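Malonyl acyl carrier protein transacylase (Streptococcus pneumoniae, PDB 3IM8) probably transfers the malonyl group from malonyl-CoA to the holo acyl carrier protein, supplying the malonyl unit for bacterial fatty acid synthesis. Local coordinates at residues T68-A71 with I72-L76; V234-K237 with E238-A241. All blocks are in the same frame, centred on the assembly; numbering follows the deposited sequence.

Contact 1 (T68-A71 with I72-L76)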
loop_
_atom_site.group_PDB
_atom_site.type_symbol
_atom_site.label_atom_id
_atom_site.label_comp_id
_atom_site.label_asym_id
_atom_site.label_seq_id
_atom_site.Cartn_x
_atom_site.Cartn_y
_atom_site.Cartn_z
ATOM N N THR A 68 2.632 -6.516 -10.918
ATOM C CA THR A 68 2.694 -7.850 -10.340
ATOM C C THR A 68 1.421 -8.202 -9.578
ATOM O O THR A 68 0.830 -9.226 -9.809
ATOM C CB THR A 68 3.871 -7.963 -9.439
ATOM O OG1 THR A 68 5.059 -7.798 -10.226
ATOM C CG2 THR A 68 3.866 -9.351 -8.785
ATOM N N SER A 69 0.993 -7.313 -8.702
ATOM C CA SER A 69 -0.263 -7.476 -7.986
ATOM C C SER A 69 -1.488 -7.598 -8.877
ATOM O O SER A 69 -2.294 -8.496 -8.665
ATOM C CB SER A 69 -0.468 -6.296 -7.053
ATOM O OG SER A 69 0.598 -6.281 -6.125
ATOM N N VAL A 70 -1.678 -6.659 -9.803
ATOM C CA VAL A 70 -2.795 -6.763 -10.779
ATOM C C VAL A 70 -2.779 -8.105 -11.493
ATOM O O VAL A 70 -3.840 -8.750 -11.647
ATOM C CB VAL A 70 -2.824 -5.591 -11.762
ATOM C CG1 VAL A 70 -3.940 -5.743 -12.791
ATOM C CG2 VAL A 70 -3.051 -4.294 -10.965
ATOM N N ALA A 71 -1.596 -8.545 -11.915
ATOM C CA ALA A 71 -1.468 -9.881 -12.549
ATOM C C ALA A 71 -1.925 -11.034 -11.630
ATOM O O ALA A 71 -2.628 -11.956 -12.082
ATOM C CB ALA A 71 -0.073 -10.111 -12.948
ATOM N N ILE A 72 -1.522 -10.995 -10.365
ATOM C CA ILE A 72 -1.933 -12.016 -9.393
ATOM C C ILE A 72 -3.467 -11.984 -9.161
ATOM O O ILE A 72 -4.153 -13.020 -9.107
ATOM C CB ILE A 72 -1.162 -11.873 -8.054
ATOM C CG1 ILE A 72 0.326 -12.146 -8.285
ATOM C CG2 ILE A 72 -1.692 -12.895 -7.046
ATOM C CD1 ILE A 72 1.192 -11.876 -7.143
ATOM N N TYR A 73 -4.013 -10.799 -9.040
ATOM C CA TYR A 73 -5.482 -10.671 -8.893
ATOM C C TYR A 73 -6.185 -11.230 -10.115
ATOM O O TYR A 73 -7.126 -12.017 -9.959
ATOM C CB TYR A 73 -5.867 -9.208 -8.650
ATOM C CG TYR A 73 -7.184 -8.766 -9.235
ATOM C CD1 TYR A 73 -8.374 -9.030 -8.593
ATOM C CD2 TYR A 73 -7.220 -8.023 -10.424
ATOM C CE1 TYR A 73 -9.598 -8.612 -9.168
ATOM C CE2 TYR A 73 -8.387 -7.601 -10.984
ATOM C CZ TYR A 73 -9.574 -7.887 -10.365
ATOM O OH TYR A 73 -10.755 -7.424 -10.963
ATOM N N ARG A 74 -5.695 -10.879 -11.318
ATOM C CA ARG A 74 -6.260 -11.388 -12.557
ATOM C C ARG A 74 -6.161 -12.912 -12.660
ATOM O O ARG A 74 -7.094 -13.570 -13.144
ATOM C CB ARG A 74 -5.653 -10.713 -13.800
ATOM C CG ARG A 74 -6.158 -9.335 -14.059
ATOM C CD ARG A 74 -5.352 -8.660 -15.158
ATOM N NE ARG A 74 -5.873 -7.345 -15.528
ATOM C CZ ARG A 74 -5.443 -6.663 -16.584
ATOM N NH1 ARG A 74 -4.494 -7.189 -17.357
ATOM N NH2 ARG A 74 -5.991 -5.479 -16.890
ATOM N N LEU A 75 -5.059 -13.479 -12.166
ATOM C CA LEU A 75 -4.939 -14.934 -12.076
ATOM C C LEU A 75 -6.015 -15.539 -11.157
ATOM O O LEU A 75 -6.705 -16.502 -11.562
ATOM C CB LEU A 75 -3.519 -15.364 -11.667
ATOM C CG LEU A 75 -3.230 -16.864 -11.431
ATOM C CD1 LEU A 75 -3.672 -17.771 -12.581
ATOM C CD2 LEU A 75 -1.765 -17.105 -11.117
ATOM N N LEU A 76 -6.143 -14.990 -9.941
ATOM C CA LEU A 76 -7.178 -15.391 -9.010
ATOM C C LEU A 76 -8.569 -15.343 -9.699
ATOM O O LEU A 76 -9.354 -16.297 -9.552
ATOM C CB LEU A 76 -7.141 -14.544 -7.711
ATOM C CG LEU A 76 -5.967 -14.777 -6.737
ATOM C CD1 LEU A 76 -6.309 -14.334 -5.381
ATOM C CD2 LEU A 76 -5.622 -16.269 -6.673
#

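Contact 2 (V234-K237 with E238-A241)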
loop_
_atom_site.group_PDB
_atom_site.type_symbol
_atom_site.label_atom_id
_atom_site.label_comp_id
_atom_site.label_asym_id
_atom_site.label_seq_id
_atom_site.Cartn_x
_atom_site.Cartn_y
_atom_site.Cartn_z
ATOM N N VAL A 234 -15.680 3.616 2.281
ATOM C CA VAL A 234 -15.878 3.139 0.896
ATOM C C VAL A 234 -15.763 4.351 0.027
ATOM O O VAL A 234 -16.471 5.346 0.243
ATOM C CB VAL A 234 -17.279 2.512 0.653
ATOM C CG1 VAL A 234 -17.570 2.316 -0.846
ATOM C CG2 VAL A 234 -17.427 1.184 1.464
ATOM N N MET A 235 -14.891 4.275 -0.953
ATOM C CA MET A 235 -14.619 5.411 -1.821
ATOM C C MET A 235 -15.706 5.624 -2.896
ATOM O O MET A 235 -16.251 4.671 -3.444
ATOM C CB MET A 235 -13.228 5.234 -2.441
ATOM C CG MET A 235 -12.721 6.468 -3.186
ATOM S SD MET A 235 -11.074 6.200 -3.825
ATOM C CE MET A 235 -10.118 6.323 -2.382
ATOM N N GLN A 236 -16.008 6.900 -3.169
ATOM C CA GLN A 236 -17.004 7.343 -4.160
ATOM C C GLN A 236 -16.285 7.899 -5.343
ATOM O O GLN A 236 -15.239 8.490 -5.182
ATOM C CB GLN A 236 -17.973 8.412 -3.590
ATOM C CG GLN A 236 -18.585 8.124 -2.190
ATOM C CD GLN A 236 -19.524 6.916 -2.228
ATOM O OE1 GLN A 236 -20.545 6.946 -2.932
ATOM N NE2 GLN A 236 -19.181 5.840 -1.491
ATOM N N LYS A 237 -16.842 7.674 -6.539
ATOM C CA LYS A 237 -16.156 7.935 -7.805
ATOM C C LYS A 237 -15.740 9.391 -7.923
ATOM O O LYS A 237 -14.639 9.692 -8.422
ATOM C CB LYS A 237 -17.034 7.516 -9.005
ATOM C CG LYS A 237 -16.528 7.887 -10.402
ATOM C CD LYS A 237 -17.486 7.323 -11.459
ATOM C CE LYS A 237 -17.182 7.768 -12.882
ATOM N NZ LYS A 237 -18.158 7.137 -13.866
ATOM N N GLU A 238 -16.600 10.286 -7.441
ATOM C CA GLU A 238 -16.406 11.713 -7.649
ATOM C C GLU A 238 -15.288 12.245 -6.751
ATOM O O GLU A 238 -14.870 13.376 -6.897
ATOM C CB GLU A 238 -17.746 12.437 -7.394
ATOM C CG GLU A 238 -18.301 12.336 -5.951
ATOM C CD GLU A 238 -19.263 11.143 -5.709
ATOM O OE1 GLU A 238 -19.778 11.065 -4.565
ATOM O OE2 GLU A 238 -19.521 10.292 -6.611
ATOM N N ASP A 239 -14.821 11.415 -5.807
ATOM C CA ASP A 239 -13.795 11.803 -4.828
ATOM C C ASP A 239 -12.430 11.201 -5.070
ATOM O O ASP A 239 -11.476 11.636 -4.453
ATOM C CB ASP A 239 -14.153 11.348 -3.399
ATOM C CG ASP A 239 -15.393 12.043 -2.829
ATOM O OD1 ASP A 239 -15.629 13.230 -3.119
ATOM O OD2 ASP A 239 -16.113 11.374 -2.069
ATOM N N ILE A 240 -12.334 10.142 -5.868
ATOM C CA ILE A 240 -11.021 9.464 -6.078
ATOM C C ILE A 240 -9.769 10.412 -6.139
ATOM O O ILE A 240 -8.834 10.244 -5.371
ATOM C CB ILE A 240 -11.064 8.518 -7.308
ATOM C CG1 ILE A 240 -12.178 7.476 -7.156
ATOM C CG2 ILE A 240 -9.686 7.840 -7.588
ATOM C CD1 ILE A 240 -12.641 6.930 -8.491
ATOM N N ALA A 241 -9.723 11.370 -7.067
ATOM C CA ALA A 241 -8.479 12.145 -7.278
ATOM C C ALA A 241 -8.132 13.014 -6.085
ATOM O O ALA A 241 -6.952 13.132 -5.710
ATOM C CB ALA A 241 -8.629 12.982 -8.434
HETATM O O HOH W 1 -15.293 8.829 -1.238
#

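Contact 1 (T68-A71 with I72-L76)
Thr68 and Ile72, both buried, touch one turn apart on alpha-helix 58-78 of the acyl transferase domain. Thr68 CG2 lies 4.0 Å from Ile72 CD1, and the two side chains run side by side in the same direction. The packed side of the contact starts here. Ile72 CG1 is anti to its own carbonyl carbon (chi1 -65°), which turns it back over the preceding turn, 3.3 Å from Thr68 O. Beyond this pair, Ile72 and Leu76 pack on Ile272 of the parallel sheet, while Ala71 and Leu75 pack on helix 27-40. Thr68 OG1 and Ser69 OG are buried hydroxyls with partners outside the pairing: OG1 bonds to Ala64 O, and OG bonds chiefly to Gly273 O, with Ile65 O placed to share its proton. The side chain of Ser69 is about 12 Å from that of Ser90, the predicted active-site serine.

The backbone between the segments is regular. Four successive i to i+4 bonds link the turns, and the bond from Tyr73 N to Ser69 O, at 2.9 Å, is nearly straight (168° at the hydrogen).

Tyr73 lies on the helix 92-99 side, where its side chain touches Ala99 and Val70 touches Val98. The ring is turned so that Val70 O sits at its edge, near the ring plane, with Tyr73 CD2 3.7 Å away.

The looser side is at Arg74, which is partly exposed. Its chain is extended from CG to NE and runs alongside Val70. Its NH1 leaves the pair to bond Thr32 OG1 of helix 27-40. The guanidinium meets the valine with a face instead of an edge: Val70 CG1 lies over one side of the plane, 3.7 Å from Arg74 NE.

Contact 2 (V234-K237 with E238-A241)
The turn leading into helix 240-247 joins Met235 to Ile240. Their side chains cross at about a right angle, and Met235 SD rests 3.7 Å from Ile240 CG1. The methionine reaches it through a straight first half, with CG anti to the backbone N (chi1 -170°), then bends at chi3. This apolar pair faces inward, onto Phe222 and helix 92-99.

Residues 236-239 form a type I beta turn at the entry to this helix of the acyl transferase domain. Gln236 O accepts Asp239 N at 3.0 Å, with the donor 48° out of the carbonyl plane, and Ile240 N only weakly. Ile240 N also makes a weak bond to Lys237 O. One water bridges Gln236 N and Asp239 OD2, donating a hydrogen bond to the carboxylate oxygen and accepting one from the amide, both at 2.8 Å.

Outside, Gln236 and Glu238 run side by side, with amide and carboxylate planes 69° apart. Glu238 OE1 comes within 3.4 Å of Gln236 CB. The amide end of Gln236 folds back along the loop, where NE2 bonds Val234 O at 3.3 Å. The Lys237 chain is fully extended, and its NZ forms a salt bridge with Asp221.

Both contacts are local, and both touch helix 92-99, just beyond the predicted nucleophile Ser90. Contact 1 reaches it through Val70 and Tyr73, contact 2 through Met235 and Ile240. The two do not meet: their nearest atoms are about 14 Å apart. Contact 1 lies in the second half of helix 58-78, where nearly all its touching residues are buried, wedged between helices and the parallel sheet. Four regular i to i+4 bonds link its turns. Contact 2 is only partly buried and leads into a helix. There the backbone bonds are fewer and partly weak, and a water and charged side chains take up the outer face.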